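Local coordinates for protein saframycin Mx1 synthetase B (Legionella pneumophila subsp. pneumophila, PDB 3KXW) that is a fatty acid AMP ligase of the ANL superfamily and binds 5'-O-[(S)-(dodecanoyloxy)(hydroxy)phosphoryl]adenosine, at residues P325-A330 / L438-L443. Sequence-based numbering, arbitrary orientation.
With 1ZZ (5'-O-[(S)-(dodecanoyloxy)(hydroxy)phosphoryl]adenosine), chain B.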
ATOM      1  N   PRO A 325      -2.385  11.836  -9.196  1.00 13.67           N
ATOM      2  CA  PRO A 325      -2.061  11.903  -7.770  1.00 13.35           C
ATOM      3  C   PRO A 325      -3.337  11.749  -6.963  1.00 13.09           C
ATOM      4  O   PRO A 325      -4.385  12.237  -7.374  1.00 12.31           O
ATOM      5  CB  PRO A 325      -1.483  13.314  -7.600  1.00 14.80           C
ATOM      6  CG  PRO A 325      -0.995  13.687  -8.965  1.00 14.38           C
ATOM      7  CD  PRO A 325      -1.957  13.040  -9.924  1.00 13.87           C
ATOM      8  N   CYS A 326      -3.262  11.059  -5.833  1.00 13.24           N
ATOM      9  CA  CYS A 326      -4.438  10.919  -4.972  1.00 12.82           C
ATOM     10  C   CYS A 326      -3.968  10.705  -3.550  1.00 12.05           C
ATOM     11  O   CYS A 326      -2.827  10.288  -3.324  1.00 13.16           O
ATOM     12  CB  CYS A 326      -5.335   9.741  -5.428  1.00 11.99           C
ATOM     13  SG  CYS A 326      -4.487   8.206  -5.838  1.00 13.52           S
ATOM     14  N   TYR A 327      -4.853  10.961  -2.596  1.00 14.26           N
ATOM     15  CA  TYR A 327      -4.496  10.857  -1.182  1.00 13.00           C
ATOM     16  C   TYR A 327      -5.559  10.034  -0.456  1.00 12.03           C
ATOM     17  O   TYR A 327      -6.723  10.067  -0.816  1.00 12.28           O
ATOM     18  CB  TYR A 327      -4.417  12.257  -0.565  1.00 13.22           C
ATOM     19  CG  TYR A 327      -4.478  12.271   0.959  1.00 12.37           C
ATOM     20  CD1 TYR A 327      -3.348  12.024   1.723  1.00 12.55           C
ATOM     21  CD2 TYR A 327      -5.671  12.532   1.625  1.00 12.32           C
ATOM     22  CE1 TYR A 327      -3.393  12.043   3.121  1.00 13.22           C
ATOM     23  CE2 TYR A 327      -5.713  12.545   3.016  1.00 12.40           C
ATOM     24  CZ  TYR A 327      -4.583  12.317   3.747  1.00 13.33           C
ATOM     25  OH  TYR A 327      -4.659  12.336   5.126  1.00 14.99           O
ATOM     26  N   GLY A 328      -5.135   9.276   0.537  1.00 12.70           N
ATOM     27  CA  GLY A 328      -6.077   8.551   1.376  1.00 15.32           C
ATOM     28  C   GLY A 328      -5.355   7.781   2.464  1.00 13.34           C
ATOM     29  O   GLY A 328      -4.126   7.853   2.581  1.00 13.72           O
ATOM     30  N   LEU A 329      -6.128   7.064   3.267  1.00 12.84           N
ATOM     31  CA  LEU A 329      -5.584   6.241   4.348  1.00 14.95           C
ATOM     32  C   LEU A 329      -6.598   5.197   4.779  1.00 13.54           C
ATOM     33  O   LEU A 329      -7.791   5.338   4.520  1.00 12.76           O
ATOM     34  CB  LEU A 329      -5.112   7.050   5.553  1.00 16.01           C
ATOM     35  CG  LEU A 329      -5.729   8.319   6.163  1.00 19.02           C
ATOM     36  CD1 LEU A 329      -7.067   8.817   5.589  1.00 14.58           C
ATOM     37  CD2 LEU A 329      -5.663   8.351   7.701  1.00 16.20           C
ATOM     38  N   ALA A 330      -6.112   4.163   5.452  1.00 14.47           N
ATOM     39  CA  ALA A 330      -6.955   3.018   5.791  1.00 14.75           C
ATOM     40  C   ALA A 330      -8.115   3.437   6.688  1.00 12.82           C
ATOM     41  O   ALA A 330      -9.195   2.878   6.603  1.00 11.56           O
ATOM     42  CB  ALA A 330      -6.137   1.958   6.466  1.00 15.49           C
ATOM     43  N   LEU A 438     -12.234  12.236  11.429  1.00 17.75           N
ATOM     44  CA  LEU A 438     -11.008  11.470  11.481  1.00 17.87           C
ATOM     45  C   LEU A 438      -9.805  12.400  11.467  1.00 16.54           C
ATOM     46  O   LEU A 438      -9.638  13.222  10.552  1.00 16.02           O
ATOM     47  CB  LEU A 438     -10.938  10.515  10.291  1.00 15.25           C
ATOM     48  CG  LEU A 438      -9.585   9.911   9.931  1.00 15.57           C
ATOM     49  CD1 LEU A 438      -9.099   8.967  11.042  1.00 14.62           C
ATOM     50  CD2 LEU A 438      -9.759   9.188   8.597  1.00 12.63           C
ATOM     51  N   ARG A 439      -8.965  12.275  12.478  1.00 14.78           N
ATOM     52  CA  ARG A 439      -7.701  13.001  12.521  1.00 14.91           C
ATOM     53  C   ARG A 439      -6.591  12.158  11.864  1.00 17.72           C
ATOM     54  O   ARG A 439      -6.211  11.121  12.391  1.00 15.42           O
ATOM     55  CB  ARG A 439      -7.353  13.353  13.973  1.00 17.91           C
ATOM     56  CG  ARG A 439      -8.365  14.327  14.637  1.00 18.16           C
ATOM     57  CD  ARG A 439      -7.865  14.873  16.000  1.00 18.96           C
ATOM     58  NE  ARG A 439      -6.695  15.750  15.883  1.00 18.55           N
ATOM     59  CZ  ARG A 439      -6.183  16.457  16.894  1.00 21.98           C
ATOM     60  NH1 ARG A 439      -6.737  16.399  18.105  1.00 20.85           N
ATOM     61  NH2 ARG A 439      -5.123  17.223  16.704  1.00 20.17           N
ATOM     62  N   THR A 440      -6.071  12.595  10.716  1.00 15.06           N
ATOM     63  CA  THR A 440      -5.190  11.720   9.942  1.00 15.75           C
ATOM     64  C   THR A 440      -3.751  11.651  10.432  1.00 17.41           C
ATOM     65  O   THR A 440      -3.012  10.722  10.088  1.00 17.11           O
ATOM     66  CB  THR A 440      -5.177  12.129   8.467  1.00 13.61           C
ATOM     67  OG1 THR A 440      -4.608  13.445   8.340  1.00 14.38           O
ATOM     68  CG2 THR A 440      -6.612  12.153   7.933  1.00 13.38           C
ATOM     69  N   GLY A 441      -3.329  12.658  11.183  1.00 17.90           N
ATOM     70  CA  GLY A 441      -1.917  12.786  11.505  1.00 18.67           C
ATOM     71  C   GLY A 441      -1.102  13.418  10.393  1.00 17.39           C
ATOM     72  O   GLY A 441       0.095  13.640  10.548  1.00 17.71           O
ATOM     73  N   ASP A 442      -1.757  13.709   9.273  1.00 16.95           N
ATOM     74  CA  ASP A 442      -1.120  14.327   8.110  1.00 16.52           C
ATOM     75  C   ASP A 442      -1.267  15.848   8.114  1.00 17.40           C
ATOM     76  O   ASP A 442      -2.303  16.366   8.520  1.00 16.78           O
ATOM     77  CB  ASP A 442      -1.739  13.769   6.828  1.00 16.86           C
ATOM     78  CG  ASP A 442      -1.467  12.304   6.649  1.00 17.38           C
ATOM     79  OD1 ASP A 442      -0.314  11.890   6.878  1.00 19.05           O
ATOM     80  OD2 ASP A 442      -2.399  11.558   6.278  1.00 17.80           O
ATOM     81  N   LEU A 443      -0.231  16.562   7.662  1.00 15.85           N
ATOM     82  CA  LEU A 443      -0.308  18.016   7.547  1.00 17.01           C
ATOM     83  C   LEU A 443      -0.445  18.383   6.071  1.00 15.27           C
ATOM     84  O   LEU A 443       0.135  17.728   5.211  1.00 17.25           O
ATOM     85  CB  LEU A 443       0.945  18.692   8.088  1.00 17.20           C
ATOM     86  CG  LEU A 443       1.200  18.608   9.592  1.00 18.70           C
ATOM     87  CD1 LEU A 443       2.531  19.252   9.945  1.00 22.57           C
ATOM     88  CD2 LEU A 443       0.066  19.265  10.363  1.00 20.64           C
TER
HETATM   89  P   1ZZ B 589      -2.236   3.692   4.590  1.00 27.29           P
HETATM   90  C1  1ZZ B 589      -8.340   1.749  -8.562  1.00 19.84           C
HETATM   91  N1  1ZZ B 589      -0.113   9.223   2.096  1.00 20.73           N
HETATM   92  O1  1ZZ B 589      -1.688   4.790   1.572  1.00 26.48           O
HETATM   93  C2  1ZZ B 589      -7.233   2.341  -7.680  1.00 15.74           C
HETATM   94  N2  1ZZ B 589      -1.286   9.337   0.196  1.00 16.13           N
HETATM   95  O2  1ZZ B 589      -3.038   3.675   3.133  1.00 30.34           O
HETATM   96  C3  1ZZ B 589      -7.764   3.437  -6.748  1.00 16.89           C
HETATM   97  N3  1ZZ B 589       1.347  11.371   1.738  1.00 19.79           N
HETATM   98  O3  1ZZ B 589      -3.208   3.641   5.661  1.00 24.51           O
HETATM   99  C4  1ZZ B 589      -6.780   3.700  -5.599  1.00 16.04           C
HETATM  100  N4  1ZZ B 589       0.847  12.433  -0.367  1.00 18.51           N
HETATM  101  O4  1ZZ B 589      -1.263   2.405   4.636  1.00 35.96           O
HETATM  102  C5  1ZZ B 589      -7.018   5.051  -4.904  1.00 16.60           C
HETATM  103  N5  1ZZ B 589      -0.807  11.732  -1.860  1.00 15.58           N
HETATM  104  O5  1ZZ B 589      -1.267   5.043   4.730  1.00 25.13           O
HETATM  105  C6  1ZZ B 589      -5.906   5.261  -3.867  1.00 17.21           C
HETATM  106  O6  1ZZ B 589       0.065   7.325   3.685  1.00 23.97           O
HETATM  107  C7  1ZZ B 589      -5.737   6.587  -3.085  1.00 15.61           C
HETATM  108  O7  1ZZ B 589       0.449   9.697   5.327  1.00 23.57           O
HETATM  109  C8  1ZZ B 589      -4.514   6.775  -2.165  1.00 15.64           C
HETATM  110  O8  1ZZ B 589      -1.776   8.929   6.098  1.00 20.22           O
HETATM  111  C9  1ZZ B 589      -4.800   6.111  -0.808  1.00 17.50           C
HETATM  112  C10 1ZZ B 589      -3.540   5.590  -0.076  1.00 18.02           C
HETATM  113  C11 1ZZ B 589      -4.004   4.712   1.121  1.00 20.47           C
HETATM  114  C12 1ZZ B 589      -2.921   4.761   2.215  1.00 25.25           C
HETATM  115  C13 1ZZ B 589      -1.794   6.339   4.547  1.00 26.53           C
HETATM  116  C14 1ZZ B 589      -0.777   7.288   4.681  1.00 23.64           C
HETATM  117  C15 1ZZ B 589      -1.318   8.754   4.854  1.00 20.57           C
HETATM  118  C16 1ZZ B 589      -0.302   9.530   4.521  1.00 24.15           C
HETATM  119  C17 1ZZ B 589       0.219   8.799   3.382  1.00 22.07           C
HETATM  120  C18 1ZZ B 589      -1.142   8.634   1.256  1.00 19.13           C
HETATM  121  C19 1ZZ B 589      -0.287  10.445   0.274  1.00 18.63           C
HETATM  122  C20 1ZZ B 589       0.350  10.390   1.407  1.00 18.59           C
HETATM  123  C21 1ZZ B 589       1.625  12.326   0.883  1.00 18.74           C
HETATM  124  C22 1ZZ B 589      -0.017  11.605  -0.662  1.00 17.34           C
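The hydroxyl of Y327 donates a hydrogen bond to D442, OH to OD2 2.7 Å, taking the carboxylate's anti lone pair. OD2 lies in the plane of the phenol ring at its edge, while ring and carboxylate planes stand 77° apart. The same carboxylate holds the ribose of 1ZZ with both oxygens: O7 donates to D442 OD1 (2.8 Å) and O8 to D442 OD2 (2.7 Å), so OD2 accepts two hydroxyls at once. Y327 passes the adenine obliquely, CD1 3.7 Å from 1ZZ N2, its ring turned away from the backbone N (chi1 162°). Alongside, L329 CD1 meets L438 CD2 tip to tip at 4.1 Å, and L329 CD2 packs across T440 CB at 3.9 Å. Strand 323-328 and the residues just after it also hold 1ZZ through their backbone: C326 O accepts from the adenine N5, and A330 N donates to the phosphate O3. In the second shell, R456 forms a salt bridge with D442 OD1, and T440 OG1, hydrogen-bonded to I402 O, accepts from D442 N in an ST turn that spans the corner at G441. Tyrosine, arginine and ribose donors together would be expected to stabilise a buried, negatively charged D442, whose grip on both ribose hydroxyls is that of the ribose-binding aspartate of ANL enzymes.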